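PDB 7K44: sgbp-b from Bacteroides uniformis, which probably binds xyloglucan at the bacterial cell surface, as a surface glycan-binding protein of a polysaccharide utilization locus. Local coordinates for residues D151-T156 / T193-T198; T122-S127 / G146-D151; R160-S165 / L176-P181. One frame throughout, in Å; residues are numbered along the deposited sequence. Where two conformers were deposited one is given.

Contact 1. Residues D151-T156 / T193-T198; sequences DIVSIT and TTMGGT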
loop_
_atom_site.group_PDB
_atom_site.type_symbol
_atom_site.label_atom_id
_atom_site.label_comp_id
_atom_site.label_asym_id
_atom_site.label_seq_id
_atom_site.Cartn_x
_atom_site.Cartn_y
_atom_site.Cartn_z
ATOM N N ASP A 151 -12.412 1.939 -14.659
ATOM C CA ASP A 151 -11.976 2.235 -16.027
ATOM C C ASP A 151 -10.505 2.646 -16.072
ATOM O O ASP A 151 -10.140 3.719 -16.558
ATOM C CB ASP A 151 -12.875 3.282 -16.692
ATOM C CG ASP A 151 -14.328 2.880 -16.692
ATOM O OD1 ASP A 151 -14.617 1.688 -16.932
ATOM O OD2 ASP A 151 -15.179 3.754 -16.443
ATOM N N ILE A 152 -9.658 1.754 -15.567
ATOM C CA ILE A 152 -8.228 2.027 -15.524
ATOM C C ILE A 152 -7.653 2.038 -16.931
ATOM O O ILE A 152 -7.937 1.150 -17.750
ATOM C CB ILE A 152 -7.508 1.005 -14.636
ATOM C CG1 ILE A 152 -7.805 1.288 -13.171
ATOM C CG2 ILE A 152 -5.993 1.047 -14.880
ATOM C CD1 ILE A 152 -7.163 0.317 -12.241
ATOM N N VAL A 153 -6.831 3.042 -17.214
ATOM C CA VAL A 153 -6.117 3.147 -18.475
ATOM C C VAL A 153 -4.661 2.722 -18.332
ATOM O O VAL A 153 -4.122 2.040 -19.205
ATOM C CB VAL A 153 -6.231 4.587 -19.019
ATOM C CG1 VAL A 153 -5.337 4.780 -20.225
ATOM C CG2 VAL A 153 -7.678 4.898 -19.370
ATOM N N SER A 154 -4.009 3.114 -17.241
ATOM C CA SER A 154 -2.598 2.798 -17.091
ATOM C C SER A 154 -2.209 2.950 -15.633
ATOM O O SER A 154 -2.845 3.681 -14.870
ATOM C CB SER A 154 -1.721 3.711 -17.955
ATOM O OG SER A 154 -1.853 5.067 -17.552
ATOM N N ILE A 155 -1.152 2.228 -15.257
ATOM C CA ILE A 155 -0.449 2.438 -13.999
ATOM C C ILE A 155 1.024 2.587 -14.345
ATOM O O ILE A 155 1.615 1.689 -14.960
ATOM C CB ILE A 155 -0.676 1.283 -13.011
ATOM C CG1 ILE A 155 -2.175 1.067 -12.786
ATOM C CG2 ILE A 155 0.038 1.579 -11.690
ATOM C CD1 ILE A 155 -2.505 -0.043 -11.821
ATOM N N THR A 156 1.606 3.727 -13.983
ATOM C CA THR A 156 2.937 4.084 -14.442
ATOM C C THR A 156 3.799 4.551 -13.274
ATOM O O THR A 156 3.305 4.981 -12.226
ATOM C CB THR A 156 2.880 5.184 -15.509
ATOM O OG1 THR A 156 2.297 6.364 -14.944
ATOM C CG2 THR A 156 2.025 4.730 -16.692
ATOM N N THR A 193 -3.981 6.143 -13.908
ATOM C CA THR A 193 -4.795 6.920 -14.829
ATOM C C THR A 193 -6.035 6.114 -15.174
ATOM O O THR A 193 -5.934 4.942 -15.557
ATOM C CB THR A 193 -4.012 7.259 -16.096
ATOM O OG1 THR A 193 -2.903 8.104 -15.766
ATOM C CG2 THR A 193 -4.903 7.996 -17.095
ATOM N N THR A 194 -7.194 6.735 -15.023
ATOM C CA THR A 194 -8.464 6.165 -15.435
ATOM C C THR A 194 -9.064 7.075 -16.498
ATOM O O THR A 194 -8.537 8.150 -16.797
ATOM C CB THR A 194 -9.424 6.074 -14.248
ATOM O OG1 THR A 194 -9.751 7.393 -13.808
ATOM C CG2 THR A 194 -8.807 5.312 -13.082
ATOM N N MET A 195 -10.205 6.651 -17.044
ATOM C CA MET A 195 -10.947 7.529 -17.944
ATOM C C MET A 195 -11.374 8.822 -17.260
ATOM O O MET A 195 -11.630 9.819 -17.946
ATOM C CB MET A 195 -12.144 6.783 -18.539
ATOM C CG MET A 195 -11.738 5.647 -19.467
ATOM S SD MET A 195 -10.797 6.227 -20.884
ATOM C CE MET A 195 -12.070 7.080 -21.820
ATOM N N GLY A 196 -11.428 8.839 -15.925
ATOM C CA GLY A 196 -11.797 10.011 -15.160
ATOM C C GLY A 196 -10.674 10.949 -14.772
ATOM O O GLY A 196 -10.952 12.044 -14.272
ATOM N N GLY A 197 -9.417 10.552 -14.949
ATOM C CA GLY A 197 -8.302 11.412 -14.602
ATOM C C GLY A 197 -7.134 10.609 -14.070
ATOM O O GLY A 197 -7.042 9.402 -14.282
ATOM N N THR A 198 -6.238 11.306 -13.368
ATOM C CA THR A 198 -4.968 10.739 -12.936
ATOM C C THR A 198 -4.716 11.067 -11.475
ATOM O O THR A 198 -4.948 12.193 -11.023
ATOM C CB THR A 198 -3.809 11.258 -13.792
ATOM O OG1 THR A 198 -4.013 10.865 -15.155
ATOM C CG2 THR A 198 -2.477 10.686 -13.300
HETATM O O HOH W 1 -0.766 6.326 -15.344
#
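Thr-193 meets Val-153 and Ser-154 together, which makes a classic beta bulge where strand 152-157 runs antiparallel to strand 188-194. Its carbonyl O takes two backbone N-H groups at once: Val-153 N lies 2.7 Å from Thr-193 O, and Ser-154 N is held by the same oxygen in a bond nearly as straight. In return Thr-193 N donates to Ser-154 O at 2.9 Å, almost linear at 176°. The side chains of this pair share one face of the sheet, where Ser-154 OG comes to 3.4 Å from Thr-193 CB. A water joins the two hydroxyls, 2.8 Å from Ser-154 OG, while Thr-193 OG1 also bonds to the hydroxyl of Thr-198 on the returning strand.

At Thr-194 the chain starts a type I turn that ends at Gly-197. Chi1 of 66° tucks OG1 back over the backbone, and there it accepts from Gly-196 N, forming an ST turn; CG2 is left to reach the CG1 branch of Ile-152. Met-195 N then donates to Asp-151 O at 3.0 Å. Bent at both chi2 and chi3, the methionine lays CG against Asp-151 CB and brings SD to 3.7 Å from Val-153 CG2, crossing the valine at about a right angle.

Backbone polar groups therefore do most of the gripping at this end of the sheet that holds strands 152-157 and 188-194, and the doubly engaged Thr-193 O accommodates the extra residue of the bulge without losing either N-H.

Contact 2. Residues T122-S127 / G146-D151; sequences TALPPS and GQNFMD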
loop_
_atom_site.group_PDB
_atom_site.type_symbol
_atom_site.label_atom_id
_atom_site.label_comp_id
_atom_site.label_asym_id
_atom_site.label_seq_id
_atom_site.Cartn_x
_atom_site.Cartn_y
_atom_site.Cartn_z
ATOM N N THR A 122 -21.090 11.839 -14.169
ATOM C CA THR A 122 -19.722 11.889 -14.655
ATOM C C THR A 122 -18.787 11.277 -13.625
ATOM O O THR A 122 -19.069 11.289 -12.422
ATOM C CB THR A 122 -19.298 13.333 -14.935
ATOM O OG1 THR A 122 -19.547 14.128 -13.771
ATOM C CG2 THR A 122 -20.098 13.895 -16.106
ATOM N N ALA A 123 -17.678 10.734 -14.119
ATOM C CA ALA A 123 -16.688 10.106 -13.255
ATOM C C ALA A 123 -15.901 11.159 -12.483
ATOM O O ALA A 123 -15.587 12.232 -13.003
ATOM C CB ALA A 123 -15.726 9.278 -14.099
ATOM N N LEU A 124 -15.616 10.859 -11.221
ATOM C CA LEU A 124 -14.647 11.627 -10.453
ATOM C C LEU A 124 -13.239 11.140 -10.787
ATOM O O LEU A 124 -13.055 9.990 -11.200
ATOM C CB LEU A 124 -14.898 11.425 -8.964
ATOM C CG LEU A 124 -16.217 11.995 -8.434
ATOM C CD1 LEU A 124 -16.512 11.472 -7.038
ATOM C CD2 LEU A 124 -16.187 13.504 -8.444
ATOM N N PRO A 125 -12.227 11.996 -10.629
ATOM C CA PRO A 125 -10.857 11.543 -10.838
ATOM C C PRO A 125 -10.474 10.527 -9.772
ATOM O O PRO A 125 -11.031 10.537 -8.662
ATOM C CB PRO A 125 -10.030 12.833 -10.690
ATOM C CG PRO A 125 -10.847 13.691 -9.800
ATOM C CD PRO A 125 -12.278 13.402 -10.183
ATOM N N PRO A 126 -9.530 9.640 -10.069
ATOM C CA PRO A 126 -9.067 8.698 -9.050
ATOM C C PRO A 126 -8.180 9.409 -8.042
ATOM O O PRO A 126 -7.634 10.484 -8.293
ATOM C CB PRO A 126 -8.261 7.679 -9.861
ATOM C CG PRO A 126 -7.671 8.505 -10.994
ATOM C CD PRO A 126 -8.735 9.565 -11.305
ATOM N N SER A 127 -8.044 8.788 -6.878
ATOM C CA SER A 127 -7.153 9.295 -5.850
ATOM C C SER A 127 -6.480 8.111 -5.184
ATOM O O SER A 127 -7.012 6.999 -5.180
ATOM C CB SER A 127 -7.893 10.139 -4.806
ATOM O OG SER A 127 -9.042 9.469 -4.317
ATOM N N GLY A 146 -7.346 3.642 -2.498
ATOM C CA GLY A 146 -7.739 4.947 -2.979
ATOM C C GLY A 146 -9.213 4.977 -3.299
ATOM O O GLY A 146 -9.986 4.227 -2.701
ATOM N N GLN A 147 -9.618 5.836 -4.230
ATOM C CA GLN A 147 -11.023 5.938 -4.607
ATOM C C GLN A 147 -11.119 6.111 -6.110
ATOM O O GLN A 147 -10.226 6.685 -6.741
ATOM C CB GLN A 147 -11.718 7.129 -3.928
ATOM C CG GLN A 147 -11.753 7.064 -2.402
ATOM C CD GLN A 147 -12.631 5.940 -1.882
ATOM O OE1 GLN A 147 -13.550 5.491 -2.561
ATOM N NE2 GLN A 147 -12.352 5.486 -0.666
ATOM N N ASN A 148 -12.223 5.614 -6.677
ATOM C CA ASN A 148 -12.573 5.852 -8.080
ATOM C C ASN A 148 -11.581 5.230 -9.064
ATOM O O ASN A 148 -11.155 5.859 -10.036
ATOM C CB ASN A 148 -12.823 7.333 -8.347
ATOM C CG ASN A 148 -13.967 7.852 -7.525
ATOM O OD1 ASN A 148 -15.095 7.381 -7.668
ATOM N ND2 ASN A 148 -13.682 8.770 -6.616
ATOM N N PHE A 149 -11.240 3.962 -8.818
ATOM C CA PHE A 149 -10.342 3.190 -9.670
ATOM C C PHE A 149 -11.050 2.522 -10.861
ATOM O O PHE A 149 -10.501 1.594 -11.464
ATOM C CB PHE A 149 -9.609 2.125 -8.841
ATOM C CG PHE A 149 -8.596 2.673 -7.857
ATOM C CD1 PHE A 149 -8.044 3.935 -8.007
ATOM C CD2 PHE A 149 -8.192 1.894 -6.779
ATOM C CE1 PHE A 149 -7.109 4.415 -7.097
ATOM C CE2 PHE A 149 -7.250 2.361 -5.865
ATOM C CZ PHE A 149 -6.707 3.623 -6.022
ATOM N N MET A 150 -12.249 2.963 -11.211
ATOM C CA MET A 150 -12.970 2.403 -12.343
ATOM C C MET A 150 -12.318 2.817 -13.660
ATOM O O MET A 150 -11.756 3.906 -13.784
ATOM C CB MET A 150 -14.384 2.973 -12.333
ATOM C CG MET A 150 -14.353 4.495 -12.136
ATOM S SD MET A 150 -15.721 5.209 -11.234
ATOM C CE MET A 150 -15.447 4.560 -9.600
ATOM N N ASP A 151 -12.412 1.939 -14.659
ATOM C CA ASP A 151 -11.976 2.235 -16.027
ATOM C C ASP A 151 -10.505 2.646 -16.072
ATOM O O ASP A 151 -10.140 3.719 -16.558
ATOM C CB ASP A 151 -12.875 3.282 -16.692
ATOM C CG ASP A 151 -14.328 2.880 -16.692
ATOM O OD1 ASP A 151 -14.617 1.688 -16.932
ATOM O OD2 ASP A 151 -15.179 3.754 -16.443
HETATM O O HOH W 2 -11.770 7.816 -11.936
HETATM O O HOH W 3 -16.854 8.394 -9.900
#
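With chi1 at -61°, Asn-148 holds CG beside its own backbone N, and chi2 of -62° turns the amide so that ND2 lies 3.7 Å from Leu-124 CB while a water donates to OD1 and accepts from Leu-124 N. A similar chi1 in Phe-149 swings the ring back over the strand end: its CE1 comes to 3.2 Å from Ser-127 O, and Pro-126 CB sits at the ring edge, 4.2 Å from CD1. Backbone bonds set the spacing, Ser-127 N to Gln-147 O and Gln-147 N to Ser-127 O each measuring 3.0 Å. This hydrogen-bonded antiparallel pair is where the linker after strand 114-120 becomes the first strand, 127-131, of the IPT/TIG domain, an immunoglobulin-like beta sandwich. Gly-146 passes close by, its CA making a CA-H...O contact with Ser-127 O at 3.1 Å. One residue earlier than Ser-127, Pro-126 CB comes to 3.4 Å from Asn-148 O. A second water donates to both Leu-124 O and Asn-148 O, at 2.8 Å from the latter.

Contact 3. Residues R160-S165 / L176-P181; sequences RSVDLS and LTFTMP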
loop_
_atom_site.group_PDB
_atom_site.type_symbol
_atom_site.label_atom_id
_atom_site.label_comp_id
_atom_site.label_asym_id
_atom_site.label_seq_id
_atom_site.Cartn_x
_atom_site.Cartn_y
_atom_site.Cartn_z
ATOM N N ARG A 160 8.272 3.480 -16.629
ATOM C CA ARG A 160 7.789 2.105 -16.591
ATOM C C ARG A 160 6.269 2.094 -16.547
ATOM O O ARG A 160 5.650 2.966 -15.934
ATOM C CB ARG A 160 8.303 1.369 -15.350
ATOM C CG ARG A 160 9.804 1.416 -15.155
ATOM C CD ARG A 160 10.521 0.397 -16.042
ATOM N NE ARG A 160 11.964 0.514 -15.867
ATOM C CZ ARG A 160 12.761 1.191 -16.685
ATOM N NH1 ARG A 160 12.254 1.795 -17.752
ATOM N NH2 ARG A 160 14.063 1.260 -16.440
ATOM N N SER A 161 5.664 1.083 -17.171
ATOM C CA SER A 161 4.214 0.939 -17.181
ATOM C C SER A 161 3.836 -0.484 -16.799
ATOM O O SER A 161 4.462 -1.445 -17.249
ATOM C CB SER A 161 3.623 1.287 -18.561
ATOM O OG SER A 161 2.210 1.433 -18.507
ATOM N N VAL A 162 2.799 -0.607 -15.979
ATOM C CA VAL A 162 2.391 -1.887 -15.412
ATOM C C VAL A 162 1.667 -2.720 -16.465
ATOM O O VAL A 162 0.849 -2.207 -17.242
ATOM C CB VAL A 162 1.487 -1.627 -14.195
ATOM C CG1 VAL A 162 0.777 -2.891 -13.750
ATOM C CG2 VAL A 162 2.295 -1.010 -13.058
ATOM N N ASP A 163 1.972 -4.018 -16.492
ATOM C CA ASP A 163 1.225 -4.981 -17.298
ATOM C C ASP A 163 -0.191 -5.078 -16.743
ATOM O O ASP A 163 -0.400 -5.602 -15.646
ATOM C CB ASP A 163 1.931 -6.336 -17.233
ATOM C CG ASP A 163 1.227 -7.427 -18.056
ATOM O OD1 ASP A 163 0.086 -7.222 -18.524
ATOM O OD2 ASP A 163 1.828 -8.508 -18.227
ATOM N N LEU A 164 -1.177 -4.576 -17.497
ATOM C CA LEU A 164 -2.536 -4.517 -16.971
ATOM C C LEU A 164 -3.162 -5.895 -16.780
ATOM O O LEU A 164 -4.137 -6.014 -16.034
ATOM C CB LEU A 164 -3.430 -3.612 -17.829
ATOM C CG LEU A 164 -3.097 -2.113 -17.804
ATOM C CD1 LEU A 164 -4.076 -1.334 -18.672
ATOM C CD2 LEU A 164 -3.069 -1.562 -16.382
ATOM N N SER A 165 -2.600 -6.939 -17.394
ATOM C CA SER A 165 -3.085 -8.290 -17.134
ATOM C C SER A 165 -2.821 -8.735 -15.698
ATOM O O SER A 165 -3.447 -9.695 -15.233
ATOM C CB SER A 165 -2.478 -9.276 -18.134
ATOM O OG SER A 165 -1.116 -9.536 -17.846
ATOM N N LEU A 176 -6.583 -1.797 -5.393
ATOM C CA LEU A 176 -6.129 -2.591 -6.519
ATOM C C LEU A 176 -4.796 -3.226 -6.171
ATOM O O LEU A 176 -4.090 -2.774 -5.263
ATOM C CB LEU A 176 -6.068 -1.811 -7.847
ATOM C CG LEU A 176 -5.161 -0.588 -7.964
ATOM C CD1 LEU A 176 -3.714 -0.988 -8.165
ATOM C CD2 LEU A 176 -5.618 0.291 -9.109
ATOM N N THR A 177 -4.477 -4.288 -6.896
ATOM C CA THR A 177 -3.159 -4.899 -6.835
ATOM C C THR A 177 -2.599 -5.009 -8.243
ATOM O O THR A 177 -3.343 -5.087 -9.222
ATOM C CB THR A 177 -3.188 -6.291 -6.187
ATOM O OG1 THR A 177 -4.025 -7.157 -6.957
ATOM C CG2 THR A 177 -3.714 -6.212 -4.784
ATOM N N PHE A 178 -1.273 -5.006 -8.338
ATOM C CA PHE A 178 -0.590 -5.236 -9.603
ATOM C C PHE A 178 0.773 -5.845 -9.316
ATOM O O PHE A 178 1.258 -5.825 -8.182
ATOM C CB PHE A 178 -0.460 -3.954 -10.448
ATOM C CG PHE A 178 0.399 -2.875 -9.824
ATOM C CD1 PHE A 178 1.763 -2.830 -10.071
ATOM C CD2 PHE A 178 -0.166 -1.886 -9.017
ATOM C CE1 PHE A 178 2.565 -1.834 -9.506
ATOM C CE2 PHE A 178 0.624 -0.878 -8.457
ATOM C CZ PHE A 178 1.996 -0.857 -8.705
ATOM N N THR A 179 1.391 -6.392 -10.358
ATOM C CA THR A 179 2.742 -6.919 -10.253
ATOM C C THR A 179 3.736 -5.815 -10.575
ATOM O O THR A 179 3.615 -5.137 -11.602
ATOM C CB THR A 179 2.940 -8.096 -11.207
ATOM O OG1 THR A 179 1.998 -9.126 -10.873
ATOM C CG2 THR A 179 4.375 -8.631 -11.109
ATOM N N MET A 180 4.703 -5.630 -9.699
ATOM C CA MET A 180 5.682 -4.587 -9.909
ATOM C C MET A 180 6.519 -4.917 -11.139
ATOM O O MET A 180 7.096 -6.012 -11.218
ATOM C CB MET A 180 6.583 -4.481 -8.680
ATOM C CG MET A 180 7.712 -3.487 -8.823
ATOM S SD MET A 180 7.078 -1.801 -8.860
ATOM C CE MET A 180 8.592 -0.963 -9.303
ATOM N N PRO A 181 6.610 -4.014 -12.105
ATOM C CA PRO A 181 7.438 -4.272 -13.290
ATOM C C PRO A 181 8.913 -4.012 -13.022
ATOM O O PRO A 181 9.321 -3.839 -11.868
ATOM C CB PRO A 181 6.883 -3.274 -14.312
ATOM C CG PRO A 181 6.405 -2.128 -13.474
ATOM C CD PRO A 181 5.883 -2.733 -12.198
HETATM O O HOH W 4 3.599 -5.237 -14.368
#
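Across the immunoglobulin-like sandwich of the IPT/TIG domain, this contact joins the two sheets: residues 160-165 leave the edge strand of one, and 176-181 end a strand of the other. Val-162 is central to it, with Pro-181 and Phe-178 opposite. Its CG1 lies anti to the backbone N (chi1 167°), and this rotation sets both methyl groups against Phe-178. CG2 comes to 3.5 Å from Phe-178 CD1, with CE1 only slightly farther, while CG1 rests 3.7 Å from Phe-178 CB. The two side chains cross at about a right angle. A chi1 of 64° in Phe-178 places the ring so that CD1 and CE1 lie along Val-162 CG2; in the ring plane, at its edge, lies Leu-176 CD1 from the same strand. Ile-155 and Val-142, one from each sheet, add to the apolar surroundings of the valine and the phenylalanine respectively.

Farther along, Pro-181 packs its ring on the other segment: CD lies 4.1 Å from Val-162 CG2, and CG approaches Arg-160 CB. The arginine's polar end turns elsewhere, its NE donating to Ala-183 O. No direct hydrogen bond crosses between the two segments, but a water does the bridging, accepting from Asp-163 N at 2.9 Å and donating to Thr-179 O at 2.8 Å.

Just beyond that water the chain bends into a short 3-10 segment, begun by an Asx turn at Asp-163. One carboxylate oxygen, OD1, receives both Ser-165 N and, at 2.7 Å, Ser-165 OG, and the two donors approach it from the same face of the carboxylate plane.

Overall arrangement
All three contacts belong to the middle sandwich of the chain or to the linker entering it. Contact 2 comes first along the chain and ends on Asp-151, where contact 1 begins; their centres are about 8 Å apart, and Pro-126 packs on Thr-194. In sequence contact 3 falls between the two segments of contact 1, its centre about 12 Å from that of contact 1 and about 18 Å from that of contact 2. Strands 152-157 and 160-161 link contacts 1 and 3 in one sheet, strands 141-147 and 175-179 contacts 2 and 3 in the other. Contacts 1 and 2 join the incoming linker to both sheets, and contact 3 closes the sandwich between them.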